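Local coordinates for protein agmatine ureohydrolase (Thermoplasma volcanium GSS1, PDB 3PZL) that probably hydrolyses agmatine to putrescine and urea at a centre that binds two manganese ions per subunit, at residues G122-T127 against L140-A145; S147-S152 against V197-S202; I226-D231 against T252-L257. All blocks are in the same frame, centred on the assembly; numbering follows the deposited sequence.

Contact 1 of 3, residues G122-T127 against L140-A145. With MN (manganese (II) ion), chain F; MN (manganese (II) ion), chain G.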
loop_
_atom_site.group_PDB
_atom_site.type_symbol
_atom_site.label_atom_id
_atom_site.label_comp_id
_atom_site.label_asym_id
_atom_site.label_seq_id
_atom_site.Cartn_x
_atom_site.Cartn_y
_atom_site.Cartn_z
ATOM N N GLY B 122 1.826 18.529 -13.290
ATOM C CA GLY B 122 2.690 17.484 -12.874
ATOM C C GLY B 122 4.028 18.177 -12.660
ATOM O O GLY B 122 4.215 18.872 -11.630
ATOM N N GLU B 123 4.940 18.017 -13.627
ATOM C CA GLU B 123 6.324 18.520 -13.510
ATOM C C GLU B 123 6.421 20.016 -13.364
ATOM O O GLU B 123 5.438 20.734 -13.567
ATOM C CB GLU B 123 7.141 18.189 -14.736
ATOM C CG GLU B 123 7.451 16.781 -14.907
ATOM C CD GLU B 123 8.302 16.560 -16.106
ATOM O OE1 GLU B 123 8.521 17.517 -16.889
ATOM O OE2 GLU B 123 8.754 15.411 -16.258
ATOM N N HIS B 124 7.629 20.465 -13.030
ATOM C CA HIS B 124 7.917 21.879 -12.819
ATOM C C HIS B 124 8.212 22.585 -14.133
ATOM O O HIS B 124 8.169 23.809 -14.207
ATOM C CB HIS B 124 9.090 22.073 -11.853
ATOM C CG HIS B 124 9.092 23.398 -11.173
ATOM N ND1 HIS B 124 9.959 23.695 -10.125
ATOM C CD2 HIS B 124 8.319 24.503 -11.380
ATOM C CE1 HIS B 124 9.732 24.940 -9.734
ATOM N NE2 HIS B 124 8.753 25.454 -10.486
ATOM N N SER B 125 8.496 21.829 -15.177
ATOM C CA SER B 125 8.891 22.466 -16.408
ATOM C C SER B 125 7.729 23.152 -17.096
ATOM O O SER B 125 7.948 23.943 -17.998
ATOM C CB SER B 125 9.544 21.473 -17.348
ATOM O OG SER B 125 8.650 20.406 -17.622
ATOM N N ILE B 126 6.499 22.891 -16.678
ATOM C CA ILE B 126 5.386 23.631 -17.238
ATOM C C ILE B 126 5.429 25.118 -16.896
ATOM O O ILE B 126 4.842 25.932 -17.609
ATOM C CB ILE B 126 4.069 23.043 -16.821
ATOM C CG1 ILE B 126 3.904 23.072 -15.303
ATOM C CG2 ILE B 126 3.967 21.619 -17.327
ATOM C CD1 ILE B 126 2.538 22.639 -14.812
ATOM N N THR B 127 6.113 25.448 -15.793
ATOM C CA THR B 127 6.300 26.824 -15.296
ATOM C C THR B 127 7.009 27.718 -16.309
ATOM O O THR B 127 6.643 28.859 -16.487
ATOM C CB THR B 127 7.046 26.820 -13.935
ATOM O OG1 THR B 127 6.165 26.325 -12.941
ATOM C CG2 THR B 127 7.444 28.177 -13.497
ATOM N N LEU B 140 9.509 36.661 -10.111
ATOM C CA LEU B 140 9.180 35.260 -9.933
ATOM C C LEU B 140 9.621 34.780 -8.559
ATOM O O LEU B 140 10.782 34.951 -8.190
ATOM C CB LEU B 140 9.855 34.426 -11.021
ATOM C CG LEU B 140 9.657 32.893 -11.009
ATOM C CD1 LEU B 140 8.243 32.496 -11.330
ATOM C CD2 LEU B 140 10.601 32.227 -11.973
ATOM N N VAL B 141 8.683 34.195 -7.805
ATOM C CA VAL B 141 8.990 33.668 -6.469
ATOM C C VAL B 141 8.729 32.176 -6.398
ATOM O O VAL B 141 7.583 31.741 -6.459
ATOM C CB VAL B 141 8.216 34.361 -5.331
ATOM C CG1 VAL B 141 8.762 33.885 -4.012
ATOM C CG2 VAL B 141 8.333 35.897 -5.423
ATOM N N ILE B 142 9.811 31.416 -6.246
ATOM C CA ILE B 142 9.765 29.979 -6.318
ATOM C C ILE B 142 9.982 29.291 -4.957
ATOM O O ILE B 142 10.917 29.633 -4.220
ATOM C CB ILE B 142 10.816 29.444 -7.322
ATOM C CG1 ILE B 142 10.722 30.188 -8.655
ATOM C CG2 ILE B 142 10.638 27.935 -7.509
ATOM C CD1 ILE B 142 11.598 29.655 -9.726
ATOM N N VAL B 143 9.111 28.332 -4.634
ATOM C CA VAL B 143 9.322 27.463 -3.484
ATOM C C VAL B 143 9.784 26.159 -4.042
ATOM O O VAL B 143 9.109 25.587 -4.883
ATOM C CB VAL B 143 8.039 27.192 -2.728
ATOM C CG1 VAL B 143 8.251 26.036 -1.728
ATOM C CG2 VAL B 143 7.552 28.458 -2.037
ATOM N N ASP B 144 10.945 25.694 -3.580
ATOM C CA ASP B 144 11.627 24.494 -4.156
ATOM C C ASP B 144 12.762 23.987 -3.246
ATOM O O ASP B 144 13.395 24.778 -2.567
ATOM C CB ASP B 144 12.165 24.790 -5.580
ATOM C CG ASP B 144 12.434 23.513 -6.391
ATOM O OD1 ASP B 144 12.989 22.574 -5.778
ATOM O OD2 ASP B 144 12.096 23.417 -7.625
ATOM N N ALA B 145 12.991 22.678 -3.228
ATOM C CA ALA B 145 14.139 22.072 -2.521
ATOM C C ALA B 145 15.426 22.081 -3.347
ATOM O O ALA B 145 16.510 21.961 -2.789
ATOM C CB ALA B 145 13.843 20.645 -2.082
HETATM MN MN MN F . 11.696 22.052 -9.790
HETATM MN MN MN G . 12.250 20.622 -6.901
#

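Contact 2 of 3, residues S147-S152 against V197-S202. With MN (manganese (II) ion), chain F.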
loop_
_atom_site.group_PDB
_atom_site.type_symbol
_atom_site.label_atom_id
_atom_site.label_comp_id
_atom_site.label_asym_id
_atom_site.label_seq_id
_atom_site.Cartn_x
_atom_site.Cartn_y
_atom_site.Cartn_z
ATOM N N SER B 147 17.688 23.924 -6.757
ATOM C CA SER B 147 17.852 24.982 -7.754
ATOM C C SER B 147 17.730 24.347 -9.120
ATOM O O SER B 147 18.706 23.854 -9.670
ATOM C CB SER B 147 19.226 25.618 -7.626
ATOM O OG SER B 147 20.264 24.658 -7.738
ATOM N N ASP B 148 16.532 24.281 -9.663
ATOM C CA ASP B 148 16.359 23.657 -10.962
ATOM C C ASP B 148 17.079 24.554 -11.971
ATOM O O ASP B 148 16.475 25.103 -12.884
ATOM C CB ASP B 148 14.877 23.503 -11.309
ATOM C CG ASP B 148 14.014 23.205 -10.103
ATOM O OD1 ASP B 148 14.383 22.354 -9.256
ATOM O OD2 ASP B 148 12.926 23.820 -10.001
ATOM N N PHE B 149 18.385 24.685 -11.780
ATOM C CA PHE B 149 19.205 25.668 -12.463
ATOM C C PHE B 149 20.328 24.882 -13.049
ATOM O O PHE B 149 21.357 24.731 -12.419
ATOM C CB PHE B 149 19.755 26.658 -11.431
ATOM C CG PHE B 149 20.655 27.723 -11.989
ATOM C CD1 PHE B 149 20.124 28.908 -12.526
ATOM C CD2 PHE B 149 22.037 27.582 -11.899
ATOM C CE1 PHE B 149 20.960 29.899 -13.011
ATOM C CE2 PHE B 149 22.871 28.561 -12.380
ATOM C CZ PHE B 149 22.331 29.723 -12.942
ATOM N N ARG B 150 20.109 24.345 -14.245
ATOM C CA ARG B 150 21.052 23.451 -14.870
ATOM C C ARG B 150 20.952 23.780 -16.333
ATOM O O ARG B 150 19.859 23.958 -16.847
ATOM C CB ARG B 150 20.622 22.004 -14.618
ATOM C CG ARG B 150 21.773 20.994 -14.452
ATOM C CD ARG B 150 21.239 19.573 -14.231
ATOM N NE ARG B 150 22.200 18.672 -13.586
ATOM C CZ ARG B 150 22.083 18.186 -12.344
ATOM N NH1 ARG B 150 21.061 18.514 -11.570
ATOM N NH2 ARG B 150 22.994 17.371 -11.852
ATOM N N SER B 151 22.080 23.875 -17.015
ATOM C CA SER B 151 22.032 24.263 -18.414
ATOM C C SER B 151 21.232 23.252 -19.262
ATOM O O SER B 151 20.424 23.644 -20.104
ATOM C CB SER B 151 23.436 24.506 -18.960
ATOM O OG SER B 151 23.422 25.629 -19.851
ATOM N N SER B 152 21.446 21.957 -19.015
ATOM C CA SER B 152 20.655 20.898 -19.657
ATOM C C SER B 152 20.695 19.571 -18.880
ATOM O O SER B 152 21.635 19.305 -18.121
ATOM C CB SER B 152 21.106 20.674 -21.104
ATOM O OG SER B 152 20.221 19.803 -21.772
ATOM N N VAL B 197 20.651 34.786 -9.389
ATOM C CA VAL B 197 19.355 34.438 -8.827
ATOM C C VAL B 197 19.506 34.421 -7.330
ATOM O O VAL B 197 20.565 34.056 -6.797
ATOM C CB VAL B 197 18.811 33.037 -9.318
ATOM C CG1 VAL B 197 17.695 32.543 -8.428
ATOM C CG2 VAL B 197 18.347 33.088 -10.799
ATOM N N SER B 198 18.437 34.819 -6.657
ATOM C CA SER B 198 18.391 34.765 -5.209
ATOM C C SER B 198 17.960 33.369 -4.745
ATOM O O SER B 198 16.842 32.932 -5.023
ATOM C CB SER B 198 17.438 35.845 -4.694
ATOM O OG SER B 198 17.859 36.337 -3.438
ATOM N N PHE B 199 18.859 32.658 -4.069
ATOM C CA PHE B 199 18.532 31.329 -3.563
ATOM C C PHE B 199 18.529 31.387 -2.052
ATOM O O PHE B 199 19.509 31.793 -1.437
ATOM C CB PHE B 199 19.543 30.268 -4.034
ATOM C CG PHE B 199 19.427 29.899 -5.492
ATOM C CD1 PHE B 199 20.419 30.262 -6.400
ATOM C CD2 PHE B 199 18.337 29.154 -5.960
ATOM C CE1 PHE B 199 20.311 29.904 -7.750
ATOM C CE2 PHE B 199 18.227 28.803 -7.316
ATOM C CZ PHE B 199 19.212 29.169 -8.203
ATOM N N ILE B 200 17.429 30.976 -1.445
ATOM C CA ILE B 200 17.357 30.968 -0.010
ATOM C C ILE B 200 17.172 29.545 0.477
ATOM O O ILE B 200 16.184 28.848 0.133
ATOM C CB ILE B 200 16.273 31.916 0.468
ATOM C CG1 ILE B 200 16.669 33.328 0.080
ATOM C CG2 ILE B 200 16.103 31.852 1.979
ATOM C CD1 ILE B 200 15.503 34.188 -0.236
ATOM N N SER B 201 18.151 29.114 1.270
ATOM C CA SER B 201 18.205 27.755 1.768
ATOM C C SER B 201 17.126 27.497 2.813
ATOM O O SER B 201 16.825 28.378 3.604
ATOM C CB SER B 201 19.593 27.462 2.355
ATOM O OG SER B 201 19.726 28.034 3.649
ATOM N N SER B 202 16.586 26.277 2.842
ATOM C CA SER B 202 15.662 25.907 3.899
ATOM C C SER B 202 16.269 26.093 5.288
ATOM O O SER B 202 15.547 26.267 6.257
ATOM C CB SER B 202 15.156 24.466 3.713
ATOM O OG SER B 202 16.187 23.528 3.921
HETATM MN MN MN F . 11.696 22.052 -9.790
#

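Contact 3 of 3, residues I226-D231 against T252-L257. With MN (manganese (II) ion), chain G; MN (manganese (II) ion), chain F.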
loop_
_atom_site.group_PDB
_atom_site.type_symbol
_atom_site.label_atom_id
_atom_site.label_comp_id
_atom_site.label_asym_id
_atom_site.label_seq_id
_atom_site.Cartn_x
_atom_site.Cartn_y
_atom_site.Cartn_z
ATOM N N ILE B 226 3.909 33.263 -8.505
ATOM C CA ILE B 226 4.335 32.319 -7.475
ATOM C C ILE B 226 4.299 30.905 -7.998
ATOM O O ILE B 226 3.253 30.402 -8.392
ATOM C CB ILE B 226 3.471 32.383 -6.210
ATOM C CG1 ILE B 226 3.252 33.830 -5.782
ATOM C CG2 ILE B 226 4.135 31.570 -5.103
ATOM C CD1 ILE B 226 2.400 33.998 -4.568
ATOM N N SER B 227 5.455 30.263 -7.990
ATOM C CA SER B 227 5.556 28.877 -8.421
ATOM C C SER B 227 6.009 27.960 -7.268
ATOM O O SER B 227 7.128 28.117 -6.734
ATOM C CB SER B 227 6.515 28.766 -9.577
ATOM O OG SER B 227 6.371 27.491 -10.130
ATOM N N VAL B 228 5.137 27.028 -6.874
ATOM C CA VAL B 228 5.419 26.156 -5.746
ATOM C C VAL B 228 5.773 24.721 -6.177
ATOM O O VAL B 228 4.900 23.935 -6.603
ATOM C CB VAL B 228 4.275 26.125 -4.782
ATOM C CG1 VAL B 228 4.680 25.413 -3.561
ATOM C CG2 VAL B 228 3.874 27.487 -4.411
ATOM N N ASP B 229 7.071 24.398 -6.092
ATOM C CA ASP B 229 7.569 23.055 -6.353
ATOM C C ASP B 229 7.381 22.330 -5.036
ATOM O O ASP B 229 8.003 22.640 -4.020
ATOM C CB ASP B 229 9.040 23.114 -6.714
ATOM C CG ASP B 229 9.598 21.787 -7.216
ATOM O OD1 ASP B 229 9.171 20.734 -6.695
ATOM O OD2 ASP B 229 10.484 21.813 -8.113
HETATM N N MSE B 230 6.492 21.362 -5.054
HETATM C CA MSE B 230 5.929 20.845 -3.830
HETATM C C MSE B 230 6.983 20.220 -2.925
HETATM O O MSE B 230 6.774 20.098 -1.717
HETATM C CB MSE B 230 4.868 19.847 -4.196
HETATM C CG MSE B 230 3.848 19.643 -3.167
HETATM SE SE MSE B 230 2.605 21.142 -2.836
HETATM C CE MSE B 230 1.635 20.164 -1.403
ATOM N N ASP B 231 8.117 19.828 -3.510
ATOM C CA ASP B 231 9.220 19.203 -2.750
ATOM C C ASP B 231 10.083 20.204 -1.926
ATOM O O ASP B 231 10.932 19.798 -1.127
ATOM C CB ASP B 231 10.096 18.376 -3.685
ATOM C CG ASP B 231 10.865 19.225 -4.648
ATOM O OD1 ASP B 231 10.603 20.448 -4.753
ATOM O OD2 ASP B 231 11.762 18.694 -5.306
ATOM N N THR B 252 3.275 25.366 7.016
ATOM C CA THR B 252 3.018 26.755 7.398
ATOM C C THR B 252 3.941 27.816 6.774
ATOM O O THR B 252 3.531 28.957 6.591
ATOM C CB THR B 252 3.098 26.881 8.905
ATOM O OG1 THR B 252 4.253 26.149 9.380
ATOM C CG2 THR B 252 1.832 26.250 9.492
ATOM N N ASP B 253 5.187 27.464 6.460
ATOM C CA ASP B 253 6.097 28.454 5.870
ATOM C C ASP B 253 5.599 28.841 4.479
ATOM O O ASP B 253 5.705 30.002 4.095
ATOM C CB ASP B 253 7.560 27.977 5.792
ATOM C CG ASP B 253 8.282 27.943 7.162
ATOM O OD1 ASP B 253 8.036 28.803 8.066
ATOM O OD2 ASP B 253 9.124 27.022 7.329
ATOM N N VAL B 254 5.043 27.882 3.740
ATOM C CA VAL B 254 4.639 28.138 2.387
ATOM C C VAL B 254 3.341 28.891 2.431
ATOM O O VAL B 254 3.051 29.698 1.539
ATOM C CB VAL B 254 4.527 26.850 1.572
ATOM C CG1 VAL B 254 3.955 27.101 0.211
ATOM C CG2 VAL B 254 5.896 26.211 1.415
ATOM N N ARG B 255 2.564 28.663 3.487
ATOM C CA ARG B 255 1.249 29.278 3.604
ATOM C C ARG B 255 1.452 30.738 3.856
ATOM O O ARG B 255 0.787 31.571 3.257
ATOM C CB ARG B 255 0.437 28.627 4.730
ATOM C CG ARG B 255 -0.907 29.301 5.066
ATOM C CD ARG B 255 -1.485 28.697 6.350
ATOM N NE ARG B 255 -2.772 29.282 6.785
ATOM C CZ ARG B 255 -2.887 30.195 7.756
ATOM N NH1 ARG B 255 -1.796 30.637 8.342
ATOM N NH2 ARG B 255 -4.075 30.674 8.133
ATOM N N ARG B 256 2.405 31.048 4.724
ATOM C CA ARG B 256 2.715 32.422 5.065
ATOM C C ARG B 256 3.237 33.145 3.843
ATOM O O ARG B 256 2.901 34.286 3.603
ATOM C CB ARG B 256 3.710 32.456 6.238
ATOM C CG ARG B 256 4.094 33.833 6.720
ATOM C CD ARG B 256 2.952 34.571 7.389
ATOM N NE ARG B 256 3.356 35.927 7.735
ATOM C CZ ARG B 256 2.563 36.837 8.288
ATOM N NH1 ARG B 256 1.298 36.549 8.533
ATOM N NH2 ARG B 256 3.035 38.051 8.552
ATOM N N LEU B 257 4.048 32.474 3.054
ATOM C CA LEU B 257 4.539 33.057 1.808
ATOM C C LEU B 257 3.403 33.478 0.877
ATOM O O LEU B 257 3.470 34.515 0.234
ATOM C CB LEU B 257 5.511 32.115 1.066
ATOM C CG LEU B 257 6.192 32.764 -0.170
ATOM C CD1 LEU B 257 7.566 32.305 -0.435
ATOM C CD2 LEU B 257 5.389 32.550 -1.389
HETATM MN MN MN G . 12.250 20.622 -6.901
HETATM MN MN MN F . 11.696 22.052 -9.790
#

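Contact 1 of 3, residues G122-T127 against L140-A145
Ile142 and, two residues on, Asp144 both meet the ring of His124, where strand 138-143 of the parallel sheet of the arginase-family alpha/beta fold gives way to the loop that helps build its dinuclear manganese centre. Ile142 comes first: its CG2 methyl sits 3.8 Å from His124 CE1, at the ring edge and in the ring plane. A branched aliphatic suits this buried spot, packing on the CE1-H between the two nitrogens without offering them a polar rival. Asp144 follows, just past the strand end. Its carboxylate lies 26° from the imidazole plane and spans both metals, with OD1 2.4 Å from the manganese ion of chain G and OD2 2.6 Å from that of chain F; OD1 also accepts a hydrogen bond from His146 N. His124 has CG anti to the backbone N (chi1 -157°), which extends the ring toward the strand. Asp148 and Asp229 complete the ligands of the chain F ion. Ring nitrogen NE2 is hydrogen-bonded to Ser227 OG, which helps fix the ring's rotation. The metal, not a hydrogen bond, joins His124 to Asp144, with His124 ND1 2.4 Å from the manganese ion of chain F.

Contact 2 of 3, residues S147-S152 against V197-S202
Phe199 reaches out from strand 198-201 and brings the far end of its ring against the CB atoms of Ser147 and Phe149 in the loop that follows strand 138-143. Its CG stands anti to the carbonyl carbon (chi1 -73°), which carries the ring across to the loop, where CE2 lies 3.4 Å from Ser147 CB and CZ 4.1 Å from Phe149 CB. One face of the ring is covered from within its own segment, by Val197 CG1, 3.7 Å above the plane and offset toward the rim. Phe194 stacks on Phe199 and also meets the Phe149 ring with the planes at about 85°, so three phenylalanines cluster here.

Ser147 suits its place because it is small and two-sided: with chi1 at 56° its OG is directed to a hydrogen bond with Glu188, while CB faces the aromatic ring. The Phe149 ring forms a cation-pi contact with Arg165. An alanine in place of Phe199 would remove the ring, which is likely to open a gap beside Ser147 CB and deprive Phe194 of its stacking partner.

Between the two contact residues, Asp148 points away from the strand, and its carboxylate binds the manganese ion of chain F mainly through OD2, at 2.2 Å, with OD1 farther off at 2.8 Å. Farther along, Arg150 forms a salt bridge with Glu69 of the second subunit. This is a metal-ligand loop of the arginase-family fold, packed, on the side away from the metal, against strand 198-201, an edge strand of the chain's main sheet.

Contact 3 of 3, residues I226-D231 against T252-L257
Strand 226-229 and helix 252-257 run in roughly opposite directions, with the CA atoms of Ile226 and Leu257 9.3 Å apart and those of Val228 and Val254 8.4 Å apart, as in a beta-alpha-beta unit, here completed by strand 265-271. Two pairs of aliphatic side chains fill the layer between them. The side chains of Ile226 and Leu257 lie alongside each other, pointing opposite ways, and Ile226 CG2 meets Leu257 CD2 at 4.0 Å. The second pair crosses at a slant, and its point of touch is Val228 CG1 against Val254 CG1, 4.2 Å apart. In both valines CG1 is anti to the backbone N (chi1 -171° in Val228, 173° in Val254), which sends these two methyls toward each other. Beta-branched residues suit the strand, filling the layer close to the backbone; leucine, branched one carbon farther out, reaches across from the helix. Phe268 of strand 265-271 packs on both Ile226 and Val228, and Leu289 of helix 281-303 touches Val254.

The alternate strand residues take the opposite side. Ser227 OG is hydrogen-bonded to Asp269 and Thr127, and Asp229 bridges the metals through one oxygen, OD2, which is 2.1 Å from the manganese ion of chain F and 2.5 Å from that of chain G. Asp231, after the strand end, binds the chain G ion through OD2 at 2.5 Å, with OD1 slightly farther.

The strand is therefore two-faced. Purely apolar packing, with no hydrogen bond across it, seats one side on the helix, and the polar side, with the turn after it, presents carboxylates whose mutual repulsion the manganese charge probably offsets.

How the contacts relate
All three contacts converge on the manganese pair, whose ions lie 3.3 Å apart. The ion of chain F draws two ligands from contact 1 and one each from contacts 2 and 3, and here contacts 1 and 2 meet, with His124 ND1 3.0 Å from Asp148 OD2. Contacts 1 and 3 share both metals and adjoin in the sheet as well: strands 138-143 and 223-229 are neighbours, and a probable hydrogen bond joins Val143 O to Asp229 N at 2.7 Å. Their centres are about 10 Å apart. Contacts 2 and 3, with centres about 16 Å apart, are related mainly through Asp148 and Asp229 at the shared ion. Contact 1 thus lies at the metals, while contacts 2 and 3 pack metal-bearing segments onto the surrounding fold.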